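Local coordinates for protein cytosol aminopeptidase (Staphylococcus aureus subsp. aureus, PDB 3KZW) that probably removes N-terminal amino acids from peptides as a metal-dependent leucyl aminopeptidase, assembled as a hexamer, at residues L250-P261 with A334-M345. Sequence-based numbering, arbitrary orientation.
With PO4 (phosphate ion), chain T.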
# COMPACT_ATOMS: atom_id res chain seq x y z
N LEU A 250 16.74 28.32 -3.67
CA LEU A 250 17.51 27.90 -2.49
C LEU A 250 16.84 28.37 -1.20
O LEU A 250 16.84 27.65 -0.20
CB LEU A 250 18.96 28.41 -2.58
CG LEU A 250 19.95 28.14 -1.44
CD1 LEU A 250 20.06 26.65 -1.10
CD2 LEU A 250 21.31 28.70 -1.78
N GLN A 251 16.27 29.57 -1.24
CA GLN A 251 15.49 30.12 -0.12
C GLN A 251 14.27 29.25 0.16
O GLN A 251 14.01 28.88 1.30
CB GLN A 251 15.06 31.56 -0.42
CG GLN A 251 14.12 32.16 0.62
CD GLN A 251 13.40 33.40 0.12
OE1 GLN A 251 13.27 33.62 -1.08
NE2 GLN A 251 12.93 34.21 1.05
N ALA A 252 13.53 28.92 -0.91
CA ALA A 252 12.32 28.12 -0.82
C ALA A 252 12.54 26.75 -0.17
O ALA A 252 11.74 26.32 0.65
CB ALA A 252 11.70 27.96 -2.20
N VAL A 253 13.63 26.09 -0.56
CA VAL A 253 13.95 24.76 -0.06
C VAL A 253 14.35 24.77 1.41
O VAL A 253 13.94 23.90 2.18
CB VAL A 253 15.05 24.09 -0.93
CG1 VAL A 253 15.51 22.77 -0.33
CG2 VAL A 253 14.55 23.87 -2.35
N GLY A 254 15.13 25.77 1.81
CA GLY A 254 15.74 25.79 3.13
C GLY A 254 15.04 26.57 4.23
O GLY A 254 15.46 26.51 5.38
N LYS A 255 13.97 27.29 3.87
CA LYS A 255 13.27 28.18 4.81
C LYS A 255 12.52 27.45 5.93
O LYS A 255 12.24 28.04 6.98
CB LYS A 255 12.34 29.16 4.08
CG LYS A 255 11.21 28.51 3.31
CD LYS A 255 10.29 29.55 2.70
CE LYS A 255 9.21 28.89 1.85
NZ LYS A 255 8.23 29.87 1.31
N GLY A 256 12.21 26.18 5.71
CA GLY A 256 11.45 25.38 6.67
C GLY A 256 12.25 24.86 7.85
O GLY A 256 11.69 24.29 8.78
N SER A 257 13.57 25.05 7.80
CA SER A 257 14.46 24.59 8.86
C SER A 257 14.85 25.74 9.78
O SER A 257 14.83 26.91 9.38
CB SER A 257 15.72 23.97 8.25
OG SER A 257 16.67 23.67 9.26
N LYS A 258 15.22 25.40 11.02
CA LYS A 258 15.78 26.37 11.95
C LYS A 258 17.15 26.82 11.44
O LYS A 258 17.52 27.99 11.58
CB LYS A 258 15.92 25.77 13.36
CG LYS A 258 16.36 26.76 14.43
CD LYS A 258 16.11 26.22 15.84
CE LYS A 258 17.30 25.42 16.36
NZ LYS A 258 18.37 26.31 16.91
N HIS A 259 17.87 25.88 10.84
CA HIS A 259 19.19 26.14 10.28
C HIS A 259 19.04 26.53 8.81
O HIS A 259 18.88 25.67 7.94
CB HIS A 259 20.09 24.91 10.44
CG HIS A 259 19.95 24.24 11.77
ND1 HIS A 259 20.47 24.78 12.93
CD2 HIS A 259 19.36 23.08 12.13
CE1 HIS A 259 20.20 23.98 13.94
NE2 HIS A 259 19.53 22.93 13.48
N LYS A 260 19.08 27.84 8.56
CA LYS A 260 18.83 28.41 7.24
C LYS A 260 19.93 28.08 6.22
O LYS A 260 21.06 27.80 6.60
CB LYS A 260 18.66 29.93 7.35
CG LYS A 260 17.60 30.39 8.35
CD LYS A 260 16.20 29.96 7.95
CE LYS A 260 15.22 30.22 9.08
NZ LYS A 260 13.92 29.55 8.84
N PRO A 261 19.58 28.10 4.91
CA PRO A 261 20.50 27.73 3.83
C PRO A 261 21.75 28.61 3.71
O PRO A 261 21.78 29.72 4.24
CB PRO A 261 19.64 27.85 2.57
CG PRO A 261 18.53 28.76 2.94
CD PRO A 261 18.25 28.45 4.38
N ALA A 334 25.30 24.55 -2.96
CA ALA A 334 23.99 24.98 -2.49
C ALA A 334 23.60 24.14 -1.28
O ALA A 334 23.22 22.98 -1.43
CB ALA A 334 22.96 24.85 -3.60
N CYS A 335 23.69 24.75 -0.10
CA CYS A 335 23.45 24.04 1.16
C CYS A 335 22.13 24.44 1.80
O CYS A 335 21.86 25.63 1.96
CB CYS A 335 24.60 24.28 2.13
SG CYS A 335 26.23 23.96 1.43
N ALA A 336 21.32 23.45 2.17
CA ALA A 336 20.02 23.67 2.80
C ALA A 336 19.57 22.42 3.54
O ALA A 336 20.13 21.34 3.35
CB ALA A 336 18.98 24.07 1.76
N GLU A 337 18.55 22.57 4.39
CA GLU A 337 17.95 21.46 5.10
C GLU A 337 16.45 21.42 4.79
O GLU A 337 15.73 22.36 5.11
CB GLU A 337 18.20 21.60 6.61
CG GLU A 337 18.09 20.30 7.40
CD GLU A 337 18.28 20.51 8.90
OE1 GLU A 337 19.27 19.98 9.45
OE2 GLU A 337 17.45 21.19 9.52
N ASN A 338 16.01 20.35 4.15
CA ASN A 338 14.62 20.22 3.70
C ASN A 338 13.69 19.72 4.81
O ASN A 338 13.59 18.52 5.05
CB ASN A 338 14.54 19.29 2.48
CG ASN A 338 13.22 19.41 1.72
OD1 ASN A 338 12.41 20.30 1.98
ND2 ASN A 338 13.01 18.51 0.77
N MET A 339 13.02 20.66 5.48
CA MET A 339 12.24 20.36 6.69
C MET A 339 10.78 20.83 6.59
O MET A 339 10.43 21.61 5.71
CB MET A 339 12.90 21.00 7.91
CG MET A 339 14.29 20.48 8.25
SD MET A 339 14.31 19.04 9.34
CE MET A 339 14.23 17.72 8.15
N ILE A 340 9.95 20.35 7.52
CA ILE A 340 8.54 20.74 7.60
C ILE A 340 8.33 21.71 8.76
O ILE A 340 8.76 21.44 9.89
CB ILE A 340 7.61 19.51 7.81
CG1 ILE A 340 7.78 18.50 6.68
CG2 ILE A 340 6.15 19.94 7.93
CD1 ILE A 340 7.16 17.15 6.98
N ASN A 341 7.67 22.83 8.49
CA ASN A 341 7.21 23.75 9.53
C ASN A 341 6.03 24.61 9.07
O ASN A 341 5.47 24.38 8.00
CB ASN A 341 8.37 24.60 10.10
CG ASN A 341 8.68 25.83 9.26
OD1 ASN A 341 8.42 25.87 8.05
ND2 ASN A 341 9.23 26.85 9.90
N GLU A 342 5.66 25.60 9.89
CA GLU A 342 4.51 26.47 9.62
C GLU A 342 4.58 27.24 8.30
O GLU A 342 3.55 27.69 7.80
CB GLU A 342 4.30 27.45 10.79
CG GLU A 342 5.43 28.47 10.99
CD GLU A 342 5.16 29.44 12.12
OE1 GLU A 342 5.71 30.56 12.08
OE2 GLU A 342 4.40 29.10 13.05
N ALA A 343 5.78 27.39 7.75
CA ALA A 343 5.98 28.23 6.56
C ALA A 343 6.89 27.61 5.49
O ALA A 343 7.39 28.32 4.62
CB ALA A 343 6.47 29.62 6.97
N SER A 344 7.09 26.29 5.55
CA SER A 344 7.93 25.60 4.57
C SER A 344 7.23 25.47 3.22
O SER A 344 6.01 25.67 3.12
CB SER A 344 8.38 24.23 5.09
OG SER A 344 7.28 23.45 5.50
N MET A 345 8.00 25.14 2.18
CA MET A 345 7.46 25.04 0.82
C MET A 345 6.42 23.92 0.68
O MET A 345 6.50 22.89 1.35
CB MET A 345 8.57 24.90 -0.23
CG MET A 345 9.43 23.64 -0.13
SD MET A 345 10.51 23.45 -1.57
CE MET A 345 11.38 21.95 -1.15
P PO4 T . 7.51 25.79 13.79
O1 PO4 T . 8.81 25.13 13.42
O2 PO4 T . 7.77 27.14 14.40
O3 PO4 T . 6.68 25.94 12.54
O4 PO4 T . 6.76 24.91 14.75
O HOH W 1 10.92 24.78 3.04
O HOH W 2 13.51 23.47 4.87
O HOH W 3 18.04 25.19 5.30
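Ser257 OG donates a hydrogen bond of 2.6 Å to Glu337 OE2, the one direct hydrogen bond between 250-261 and 334-345, and reaches the carboxylate from 40° above its plane. The same hydroxyl accepts from His259 N, closing an ST turn; a serine hydroxyl, which can donate and accept at once on a short side chain, suits this double role. Glu337 leaves the strand with its CG opposite the backbone N (chi1 -158°) and stays extended beyond, which lays it alongside His259, whose ring edge meets OE2 at CD2, 3.7 Å away, the two planes nearly perpendicular.

Small residues let the backbones close in. Ala336 CB sits 3.9 Å from both Gly254 CA and Pro261 CB, while Gly256 CA, with no side chain to hold the backbones apart, lies 3.6 Å from Ser344 CB. Val253 and Met345 run side by side, CG2 against CE, and Phe351 backs the methionine. Three waters join backbone groups the segments leave apart: one accepts from Glu337 N and donates to the carbonyls of Gly254 and His259.

Farther out, Asn341 OD1 accepts from Ala343 N in an Asx turn, and Glu342 N donates to a phosphate also held by Glu342 N of two neighbouring subunits. The contact thus packs helix 248-254 and the type I turn from Gly254 to Ser257 against strand 328-338 of the catalytic domain's mixed sheet, and the loop leaving that strand reaches a three-subunit junction of the hexamer.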